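Local coordinates for protein KLLA0F20702p (Kluyveromyces lactis, PDB 5Y5A) that is the telomerase subunit Est1, which probably helps bring telomerase to telomeres through its complex with Cdc13, at residues A[76-81]-A[185-190]; A[96-101]-A[203-208]; A[456-461]-A[558-563]. All coordinates share one frame; numbering follows the deposited sequence.

Interaction 1: residues A[76-81]-A[185-190]; sequences SDAHRI and VMASQR
Ala-78 makes the first touch, its CB lying 3.9 Å from the CB of Ala-187. Two methyl groups are all that meets here, and the two backbones can come close together. The CA of the next residue, His-79, is 4.3 Å from the CA of Ala-187.

His-79 has the largest share of the contact. Its CB rests on the backbone of the other helix, 3.9 Å from the N of Ala-187. Its CG sits between its backbone N and carbonyl carbon (chi1 81°). This sends the ring out across the other helix, side by side with Met-186 and Arg-190 and pointing the same way. The CB of Met-186 is 4.0 Å from the CB of His-79 and meets the ring obliquely. The edge of the imidazole is turned to the guanidinium of Arg-190, with the two planes nearly perpendicular (83°). The ND1 of His-79 stands over a face of that guanidinium, 3.9 Å from NH2 of Arg-190. No hydrogen bond forms between them, and the buried ND1 has no polar partner in the model.

Arg-190 is held by other groups. Its NH1 gives a bond of 2.8 Å to OE1 of Gln-189, which lies at the guanidinium edge. Its NE forms a salt bridge with Asp-83, one turn beyond His-79. Arg-80 points its side chain away from the other helix, but its CG covers one face of the His-79 ring at 3.7 Å from the ring plane.

The start of helix 78-105 is thus packed tightly on helix 179-206. The bound peptide, probably the Cdc13 part of the complex, packs on Val-185 and Met-186. Leu-53 of helix 33-53 touches Ala-78, and Ile-141 of helix 113-144 touches Ala-187.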
loop_
_atom_site.group_PDB
_atom_site.type_symbol
_atom_site.label_atom_id
_atom_site.label_comp_id
_atom_site.label_asym_id
_atom_site.label_seq_id
_atom_site.Cartn_x
_atom_site.Cartn_y
_atom_site.Cartn_z
ATOM N N SER A 76 -16.792 -20.276 7.599
ATOM C CA SER A 76 -16.898 -18.820 7.571
ATOM C C SER A 76 -16.671 -18.259 8.963
ATOM O O SER A 76 -16.520 -17.052 9.152
ATOM C CB SER A 76 -18.265 -18.379 7.043
ATOM O OG SER A 76 -19.291 -18.663 7.981
ATOM N N ASP A 77 -16.646 -19.152 9.940
ATOM C CA ASP A 77 -16.473 -18.747 11.317
ATOM C C ASP A 77 -15.018 -18.415 11.618
ATOM O O ASP A 77 -14.740 -17.574 12.467
ATOM C CB ASP A 77 -16.973 -19.843 12.255
ATOM C CG ASP A 77 -18.451 -20.131 12.076
ATOM O OD1 ASP A 77 -19.193 -19.197 11.701
ATOM O OD2 ASP A 77 -18.870 -21.285 12.308
ATOM N N ALA A 78 -14.099 -19.058 10.900
ATOM C CA ALA A 78 -12.677 -19.035 11.253
ATOM C C ALA A 78 -12.089 -17.632 11.392
ATOM O O ALA A 78 -11.600 -17.266 12.461
ATOM C CB ALA A 78 -11.884 -19.819 10.241
ATOM N N HIS A 79 -12.132 -16.847 10.321
ATOM C CA HIS A 79 -11.527 -15.520 10.353
ATOM C C HIS A 79 -12.316 -14.579 11.262
ATOM O O HIS A 79 -11.787 -13.580 11.743
ATOM C CB HIS A 79 -11.419 -14.940 8.938
ATOM C CG HIS A 79 -12.691 -14.337 8.428
ATOM N ND1 HIS A 79 -12.944 -12.983 8.482
ATOM C CD2 HIS A 79 -13.779 -14.902 7.854
ATOM C CE1 HIS A 79 -14.135 -12.740 7.964
ATOM N NE2 HIS A 79 -14.663 -13.887 7.576
ATOM N N ARG A 80 -13.582 -14.905 11.497
ATOM C CA ARG A 80 -14.411 -14.130 12.410
ATOM C C ARG A 80 -14.018 -14.431 13.854
ATOM O O ARG A 80 -13.972 -13.541 14.704
ATOM C CB ARG A 80 -15.894 -14.430 12.177
ATOM C CG ARG A 80 -16.414 -13.946 10.832
ATOM C CD ARG A 80 -17.870 -14.340 10.598
ATOM N NE ARG A 80 -18.431 -13.664 9.427
ATOM C CZ ARG A 80 -19.628 -13.924 8.908
ATOM N NH1 ARG A 80 -20.403 -14.858 9.446
ATOM N NH2 ARG A 80 -20.050 -13.253 7.843
ATOM N N ILE A 81 -13.730 -15.698 14.121
ATOM C CA ILE A 81 -13.282 -16.113 15.442
ATOM C C ILE A 81 -11.979 -15.404 15.798
ATOM O O ILE A 81 -11.788 -14.974 16.934
ATOM C CB ILE A 81 -13.095 -17.638 15.512
ATOM C CG1 ILE A 81 -14.457 -18.333 15.473
ATOM C CG2 ILE A 81 -12.343 -18.034 16.767
ATOM C CD1 ILE A 81 -14.369 -19.820 15.295
ATOM N N VAL A 185 -8.088 -19.059 3.573
ATOM C CA VAL A 185 -7.104 -18.046 3.217
ATOM C C VAL A 185 -7.280 -16.810 4.087
ATOM O O VAL A 185 -6.302 -16.243 4.580
ATOM C CB VAL A 185 -7.204 -17.654 1.726
ATOM C CG1 VAL A 185 -6.224 -16.547 1.402
ATOM C CG2 VAL A 185 -6.946 -18.867 0.843
ATOM N N MET A 186 -8.530 -16.398 4.284
ATOM C CA MET A 186 -8.823 -15.274 5.173
ATOM C C MET A 186 -8.380 -15.564 6.613
ATOM O O MET A 186 -7.888 -14.679 7.309
ATOM C CB MET A 186 -10.315 -14.934 5.142
ATOM C CG MET A 186 -10.795 -14.397 3.808
ATOM S SD MET A 186 -9.734 -13.071 3.206
ATOM C CE MET A 186 -10.163 -11.725 4.305
ATOM N N ALA A 187 -8.558 -16.801 7.057
ATOM C CA ALA A 187 -8.114 -17.170 8.400
ATOM C C ALA A 187 -6.603 -17.024 8.498
ATOM O O ALA A 187 -6.084 -16.505 9.484
ATOM C CB ALA A 187 -8.537 -18.586 8.744
ATOM N N SER A 188 -5.910 -17.472 7.455
ATOM C CA SER A 188 -4.461 -17.374 7.394
ATOM C C SER A 188 -4.020 -15.922 7.409
ATOM O O SER A 188 -3.109 -15.549 8.148
ATOM C CB SER A 188 -3.931 -18.076 6.150
ATOM O OG SER A 188 -4.215 -19.463 6.212
ATOM N N GLN A 189 -4.685 -15.108 6.599
ATOM C CA GLN A 189 -4.388 -13.685 6.527
ATOM C C GLN A 189 -4.566 -13.020 7.890
ATOM O O GLN A 189 -3.775 -12.163 8.283
ATOM C CB GLN A 189 -5.277 -13.009 5.479
ATOM C CG GLN A 189 -4.883 -11.578 5.154
ATOM C CD GLN A 189 -5.493 -10.564 6.099
ATOM O OE1 GLN A 189 -6.558 -10.791 6.671
ATOM N NE2 GLN A 189 -4.819 -9.433 6.264
ATOM N N ARG A 190 -5.605 -13.412 8.615
ATOM C CA ARG A 190 -5.818 -12.855 9.943
ATOM C C ARG A 190 -4.707 -13.271 10.899
ATOM O O ARG A 190 -4.231 -12.457 11.694
ATOM C CB ARG A 190 -7.175 -13.276 10.491
ATOM C CG ARG A 190 -8.338 -12.640 9.747
ATOM C CD ARG A 190 -8.207 -11.122 9.693
ATOM N NE ARG A 190 -9.510 -10.506 9.481
ATOM C CZ ARG A 190 -9.967 -10.105 8.300
ATOM N NH1 ARG A 190 -9.212 -10.225 7.216
ATOM N NH2 ARG A 190 -11.175 -9.572 8.211
#

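Interaction 2: residues A[96-101]-A[203-208]; sequences YFQNWR and IIMEHL
The guanidinium of Arg-101 lies against Ile-204, whose CG2 sits 3.6 Å above one face, toward the rim. At an edge of the same group, near its plane, is the carbonyl O of His-207, 4.0 Å from NH2 of Arg-101. The O of Leu-208 and the CA of Met-205 approach obliquely. The side chains of Arg-101 and Ile-204 cross at about a right angle.

Arg-101 reaches this place with a straight chain. Its CG is anti to the backbone N (chi1 178°), and the chain stays extended as far as NE. NE of Arg-101 gives a weak bond of 3.0 Å to the O of Ile-204, bent to 126° at the hydrogen. That carbonyl, close to the C-terminal end of helix 179-206, also takes a weak bond from the N of His-207. The stronger partner of Arg-101 is Asp-210, which forms a salt bridge with NH2. The guanidinium is therefore held between a helix end and an acid just beyond it. The helix-end carbonyls and Asp-210 probably stabilise its charge.

Met-205 lies against the backbone of helix 78-105 at Phe-97 and Gln-98. Its chain is bent at chi2 (-76°), and its SD lies 3.4 Å from the O of Phe-97. Its CE sits 3.4 Å from the N of Gln-98. The Gln-98 side chain crosses it at about a right angle, with OE1 of Gln-98 3.7 Å from CE of Met-205. The CB of Phe-97 also meets the sulfur, while its ring leads away to Leu-119 and Leu-123 of helix 113-144.

Helices 78-105 and 179-206 run in the same direction, and helix 113-144 touches both. This arrangement is consistent with a TPR-like helical array, the clan to which this Est1 region belongs.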
loop_
_atom_site.group_PDB
_atom_site.type_symbol
_atom_site.label_atom_id
_atom_site.label_comp_id
_atom_site.label_asym_id
_atom_site.label_seq_id
_atom_site.Cartn_x
_atom_site.Cartn_y
_atom_site.Cartn_z
ATOM N N TYR A 96 -3.371 -2.332 27.489
ATOM C CA TYR A 96 -3.036 -2.109 28.895
ATOM C C TYR A 96 -1.533 -1.976 29.094
ATOM O O TYR A 96 -1.075 -1.171 29.901
ATOM C CB TYR A 96 -3.581 -3.240 29.770
ATOM C CG TYR A 96 -3.212 -3.117 31.235
ATOM C CD1 TYR A 96 -3.933 -2.288 32.087
ATOM C CD2 TYR A 96 -2.145 -3.836 31.769
ATOM C CE1 TYR A 96 -3.599 -2.172 33.428
ATOM C CE2 TYR A 96 -1.805 -3.727 33.110
ATOM C CZ TYR A 96 -2.535 -2.893 33.934
ATOM O OH TYR A 96 -2.203 -2.780 35.267
ATOM N N PHE A 97 -0.770 -2.776 28.359
ATOM C CA PHE A 97 0.685 -2.689 28.395
ATOM C C PHE A 97 1.186 -1.379 27.787
ATOM O O PHE A 97 2.220 -0.852 28.202
ATOM C CB PHE A 97 1.305 -3.882 27.669
ATOM C CG PHE A 97 1.306 -5.142 28.479
ATOM C CD1 PHE A 97 0.142 -5.863 28.663
ATOM C CD2 PHE A 97 2.474 -5.602 29.060
ATOM C CE1 PHE A 97 0.142 -7.019 29.416
ATOM C CE2 PHE A 97 2.480 -6.756 29.816
ATOM C CZ PHE A 97 1.314 -7.467 29.992
ATOM N N GLN A 98 0.418 -0.831 26.864
ATOM C CA GLN A 98 0.761 0.425 26.242
ATOM C C GLN A 98 0.568 1.518 27.268
ATOM O O GLN A 98 1.490 2.236 27.593
ATOM C CB GLN A 98 -0.131 0.669 25.032
ATOM C CG GLN A 98 0.229 1.896 24.226
ATOM C CD GLN A 98 1.574 1.788 23.557
ATOM O OE1 GLN A 98 1.768 0.973 22.679
ATOM N NE2 GLN A 98 2.506 2.627 23.966
ATOM N N ASN A 99 -0.643 1.629 27.777
ATOM C CA ASN A 99 -0.970 2.620 28.803
ATOM C C ASN A 99 0.038 2.617 29.935
ATOM O O ASN A 99 0.479 3.666 30.405
ATOM C CB ASN A 99 -2.364 2.364 29.374
ATOM C CG ASN A 99 -3.455 2.573 28.351
ATOM O OD1 ASN A 99 -3.204 2.544 27.146
ATOM N ND2 ASN A 99 -4.678 2.790 28.827
ATOM N N TRP A 100 0.400 1.417 30.363
ATOM C CA TRP A 100 1.344 1.255 31.446
ATOM C C TRP A 100 2.744 1.691 31.017
ATOM O O TRP A 100 3.438 2.365 31.771
ATOM C CB TRP A 100 1.354 -0.193 31.924
ATOM C CG TRP A 100 1.350 -0.315 33.407
ATOM C CD1 TRP A 100 0.277 -0.593 34.212
ATOM C CD2 TRP A 100 2.469 -0.146 34.278
ATOM N NE1 TRP A 100 0.666 -0.616 35.524
ATOM C CE2 TRP A 100 2.008 -0.345 35.592
ATOM C CE3 TRP A 100 3.821 0.147 34.073
ATOM C CZ2 TRP A 100 2.848 -0.257 36.689
ATOM C CZ3 TRP A 100 4.644 0.235 35.157
ATOM C CH2 TRP A 100 4.157 0.033 36.446
ATOM N N ARG A 101 3.161 1.306 29.812
ATOM C CA ARG A 101 4.464 1.723 29.294
ATOM C C ARG A 101 4.564 3.240 29.246
ATOM O O ARG A 101 5.632 3.817 29.460
ATOM C CB ARG A 101 4.716 1.157 27.897
ATOM C CG ARG A 101 6.048 1.603 27.299
ATOM C CD ARG A 101 6.107 1.375 25.795
ATOM N NE ARG A 101 7.414 1.724 25.243
ATOM C CZ ARG A 101 7.718 2.914 24.733
ATOM N NH1 ARG A 101 6.804 3.879 24.705
ATOM N NH2 ARG A 101 8.937 3.137 24.256
ATOM N N ILE A 203 7.845 -5.250 20.348
ATOM C CA ILE A 203 9.024 -4.435 20.062
ATOM C C ILE A 203 8.971 -3.094 20.786
ATOM O O ILE A 203 9.964 -2.647 21.364
ATOM C CB ILE A 203 9.171 -4.206 18.563
ATOM C CG1 ILE A 203 9.669 -5.488 17.901
ATOM C CG2 ILE A 203 10.124 -3.057 18.276
ATOM C CD1 ILE A 203 9.462 -5.505 16.420
ATOM N N ILE A 204 7.799 -2.467 20.772
ATOM C CA ILE A 204 7.596 -1.211 21.483
ATOM C C ILE A 204 7.840 -1.361 22.993
ATOM O O ILE A 204 8.511 -0.527 23.608
ATOM C CB ILE A 204 6.181 -0.669 21.223
ATOM C CG1 ILE A 204 6.086 -0.184 19.776
ATOM C CG2 ILE A 204 5.843 0.458 22.192
ATOM C CD1 ILE A 204 4.683 -0.094 19.252
ATOM N N MET A 205 7.336 -2.418 23.589
ATOM C CA MET A 205 7.547 -2.598 25.001
ATOM C C MET A 205 9.002 -2.932 25.295
ATOM O O MET A 205 9.567 -2.445 26.243
ATOM C CB MET A 205 6.626 -3.683 25.520
ATOM C CG MET A 205 5.190 -3.503 25.095
ATOM S SD MET A 205 4.388 -2.216 26.026
ATOM C CE MET A 205 3.113 -1.709 24.912
ATOM N N GLU A 206 9.599 -3.758 24.455
ATOM C CA GLU A 206 10.978 -4.182 24.654
ATOM C C GLU A 206 11.983 -3.058 24.426
ATOM O O GLU A 206 13.181 -3.233 24.661
ATOM C CB GLU A 206 11.308 -5.352 23.729
ATOM C CG GLU A 206 10.714 -6.673 24.160
ATOM C CD GLU A 206 11.230 -7.825 23.328
ATOM O OE1 GLU A 206 11.598 -7.591 22.158
ATOM O OE2 GLU A 206 11.280 -8.959 23.847
ATOM N N HIS A 207 11.498 -1.908 23.969
ATOM C CA HIS A 207 12.379 -0.777 23.696
ATOM C C HIS A 207 12.498 0.173 24.887
ATOM O O HIS A 207 11.517 0.439 25.586
ATOM C CB HIS A 207 11.895 -0.013 22.464
ATOM C CG HIS A 207 12.863 -0.047 21.323
ATOM N ND1 HIS A 207 13.499 1.080 20.854
ATOM C CD2 HIS A 207 13.310 -1.078 20.567
ATOM C CE1 HIS A 207 14.295 0.748 19.851
ATOM N NE2 HIS A 207 14.196 -0.554 19.657
ATOM N N LEU A 208 13.681 0.694 25.107
ATOM C CA LEU A 208 13.858 1.597 26.209
ATOM C C LEU A 208 13.383 2.980 25.852
ATOM O O LEU A 208 12.646 3.593 26.606
ATOM C CB LEU A 208 15.323 1.646 26.590
ATOM C CG LEU A 208 16.191 2.036 25.422
ATOM C CD1 LEU A 208 16.608 3.477 25.627
ATOM C CD2 LEU A 208 17.378 1.099 25.348
#

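Interaction 3: residues A[456-461]-A[558-563]; sequences LTNELL and KKRYVH
Asn-458 turns the edge of its amide to the backbone of Tyr-561 and grips both of its polar atoms. Its OD1 takes a bond of 2.9 Å from the N of Tyr-561, in the carbonyl plane and on a lone pair. Its ND2 gives one of 2.9 Å to the O of Tyr-561, nearly straight at 169°. Two bonds to one residue fix the rotation of the amide. Much as a neighbouring strand would, the side chain pairs with a backbone edge.

The strand is half of the hairpin 552-555/560-563. Lys-559 and Arg-560 both face Asp-555, which makes a G1 beta bulge at its start. The hairpin lies on helix 447-462, strand and helix running nearly antiparallel (152°).

Arg-560 bends at chi2 (-67°) and folds back over Leu-461. The CB of Leu-461 sits 3.7 Å above one face of the guanidinium, toward the rim. The O of Leu-461 lies over a face, 3.6 Å from NH2 of Arg-560. NH1 of Arg-560 bonds to the O of Lys-559 at 2.9 Å, from above the carbonyl plane, and NE bonds weakly to Ser-462.

The Tyr-561 ring has OD1 of Asn-458 at its edge, in plane. CD1 of Leu-461 lies near the same plane, 4.4 Å from CD2 of Tyr-561. CG2 of Thr-457 comes obliquely, 4.1 Å from CE2 of Tyr-561, and Lys-542 of helix 526-546 touches the Tyr-561 side chain.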
loop_
_atom_site.group_PDB
_atom_site.type_symbol
_atom_site.label_atom_id
_atom_site.label_comp_id
_atom_site.label_asym_id
_atom_site.label_seq_id
_atom_site.Cartn_x
_atom_site.Cartn_y
_atom_site.Cartn_z
ATOM N N LEU A 456 7.608 10.985 -25.266
ATOM C CA LEU A 456 7.931 9.653 -24.772
ATOM C C LEU A 456 7.549 8.600 -25.802
ATOM O O LEU A 456 8.337 7.713 -26.117
ATOM C CB LEU A 456 7.217 9.372 -23.437
ATOM C CG LEU A 456 7.611 8.031 -22.823
ATOM C CD1 LEU A 456 9.124 8.011 -22.578
ATOM C CD2 LEU A 456 6.845 7.756 -21.535
ATOM N N THR A 457 6.335 8.711 -26.334
ATOM C CA THR A 457 5.853 7.748 -27.311
ATOM C C THR A 457 6.756 7.759 -28.543
ATOM O O THR A 457 7.107 6.696 -29.058
ATOM C CB THR A 457 4.385 8.027 -27.703
ATOM O OG1 THR A 457 3.597 8.167 -26.512
ATOM C CG2 THR A 457 3.812 6.887 -28.534
ATOM N N ASN A 458 7.158 8.948 -28.995
ATOM C CA ASN A 458 8.052 9.052 -30.155
ATOM C C ASN A 458 9.412 8.397 -29.907
ATOM O O ASN A 458 9.979 7.785 -30.818
ATOM C CB ASN A 458 8.259 10.521 -30.572
ATOM C CG ASN A 458 7.066 11.087 -31.355
ATOM O OD1 ASN A 458 6.224 10.341 -31.839
ATOM N ND2 ASN A 458 7.005 12.411 -31.483
ATOM N N GLU A 459 9.942 8.522 -28.689
ATOM C CA GLU A 459 11.205 7.848 -28.353
ATOM C C GLU A 459 10.999 6.335 -28.340
ATOM O O GLU A 459 11.852 5.577 -28.782
ATOM C CB GLU A 459 11.748 8.304 -26.993
ATOM C CG GLU A 459 12.139 9.773 -26.917
ATOM C CD GLU A 459 13.263 10.122 -27.870
ATOM O OE1 GLU A 459 13.249 11.243 -28.423
ATOM O OE2 GLU A 459 14.159 9.276 -28.070
ATOM N N LEU A 460 9.857 5.900 -27.827
ATOM C CA LEU A 460 9.564 4.476 -27.781
ATOM C C LEU A 460 9.431 3.908 -29.191
ATOM O O LEU A 460 9.999 2.861 -29.497
ATOM C CB LEU A 460 8.300 4.219 -26.957
ATOM C CG LEU A 460 8.488 4.610 -25.487
ATOM C CD1 LEU A 460 7.260 4.319 -24.657
ATOM C CD2 LEU A 460 9.708 3.907 -24.917
ATOM N N LEU A 461 8.708 4.614 -30.056
ATOM C CA LEU A 461 8.552 4.183 -31.444
ATOM C C LEU A 461 9.895 4.078 -32.168
ATOM O O LEU A 461 10.057 3.257 -33.073
ATOM C CB LEU A 461 7.619 5.140 -32.196
ATOM C CG LEU A 461 6.142 5.074 -31.790
ATOM C CD1 LEU A 461 5.414 6.351 -32.172
ATOM C CD2 LEU A 461 5.485 3.864 -32.436
ATOM N N LYS A 558 6.150 10.155 -41.469
ATOM C CA LYS A 558 7.171 10.027 -40.432
ATOM C C LYS A 558 6.902 8.853 -39.506
ATOM O O LYS A 558 7.827 8.295 -38.920
ATOM C CB LYS A 558 7.252 11.298 -39.588
ATOM C CG LYS A 558 7.979 12.456 -40.226
ATOM C CD LYS A 558 8.109 13.587 -39.211
ATOM C CE LYS A 558 9.209 14.560 -39.592
ATOM N NZ LYS A 558 9.272 15.710 -38.646
ATOM N N LYS A 559 5.626 8.506 -39.367
ATOM C CA LYS A 559 5.157 7.529 -38.381
ATOM C C LYS A 559 5.483 7.984 -36.962
ATOM O O LYS A 559 5.806 7.178 -36.091
ATOM C CB LYS A 559 5.745 6.149 -38.663
ATOM C CG LYS A 559 5.349 5.606 -40.023
ATOM C CD LYS A 559 6.154 4.375 -40.376
ATOM C CE LYS A 559 5.804 3.865 -41.760
ATOM N NZ LYS A 559 6.722 2.766 -42.182
ATOM N N ARG A 560 5.376 9.289 -36.735
ATOM C CA ARG A 560 5.581 9.859 -35.408
ATOM C C ARG A 560 4.496 10.887 -35.104
ATOM O O ARG A 560 3.860 11.411 -36.021
ATOM C CB ARG A 560 6.963 10.510 -35.302
ATOM C CG ARG A 560 8.144 9.572 -35.556
ATOM C CD ARG A 560 8.287 8.512 -34.469
ATOM N NE ARG A 560 9.501 7.711 -34.631
ATOM C CZ ARG A 560 9.561 6.563 -35.300
ATOM N NH1 ARG A 560 8.472 6.071 -35.878
ATOM N NH2 ARG A 560 10.708 5.905 -35.393
ATOM N N TYR A 561 4.305 11.184 -33.820
ATOM C CA TYR A 561 3.329 12.188 -33.401
ATOM C C TYR A 561 3.909 13.594 -33.537
ATOM O O TYR A 561 5.035 13.862 -33.119
ATOM C CB TYR A 561 2.857 11.920 -31.961
ATOM C CG TYR A 561 1.909 10.740 -31.893
ATOM C CD1 TYR A 561 0.548 10.905 -32.123
ATOM C CD2 TYR A 561 2.381 9.460 -31.659
ATOM C CE1 TYR A 561 -0.317 9.827 -32.100
ATOM C CE2 TYR A 561 1.523 8.377 -31.633
ATOM C CZ TYR A 561 0.179 8.568 -31.862
ATOM O OH TYR A 561 -0.675 7.490 -31.837
ATOM N N VAL A 562 3.130 14.471 -34.159
ATOM C CA VAL A 562 3.490 15.873 -34.346
ATOM C C VAL A 562 2.337 16.746 -33.845
ATOM O O VAL A 562 1.213 16.267 -33.663
ATOM C CB VAL A 562 3.773 16.223 -35.838
ATOM C CG1 VAL A 562 4.978 15.458 -36.395
ATOM C CG2 VAL A 562 2.539 15.963 -36.681
ATOM N N HIS A 563 2.603 18.031 -33.642
ATOM C CA HIS A 563 1.535 18.952 -33.290
ATOM C C HIS A 563 0.933 19.588 -34.541
ATOM O O HIS A 563 1.652 20.003 -35.434
ATOM C CB HIS A 563 2.033 20.042 -32.347
ATOM C CG HIS A 563 0.938 20.927 -31.847
ATOM N ND1 HIS A 563 0.670 22.160 -32.400
ATOM C CD2 HIS A 563 0.011 20.733 -30.879
ATOM C CE1 HIS A 563 -0.366 22.700 -31.777
ATOM N NE2 HIS A 563 -0.785 21.853 -30.852
#

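From the N terminus, helix 78-105 supplies the first segment of interaction 1 and then that of interaction 2. After helix 113-144, the chain returns in helix 179-206, and both loops close there in the same order. The segments therefore alternate and the two contacts cross. They join the same two helices near their starts and near their ends, so the helices run in the same direction. Their centres are about 28 Å apart. Interaction 3 comes later, in series. It closes a separate loop by joining helix 447-462 to the C-terminal hairpin. Its centre is about 52 and 59 Å from the centres of interactions 1 and 2, across the centre of the chain.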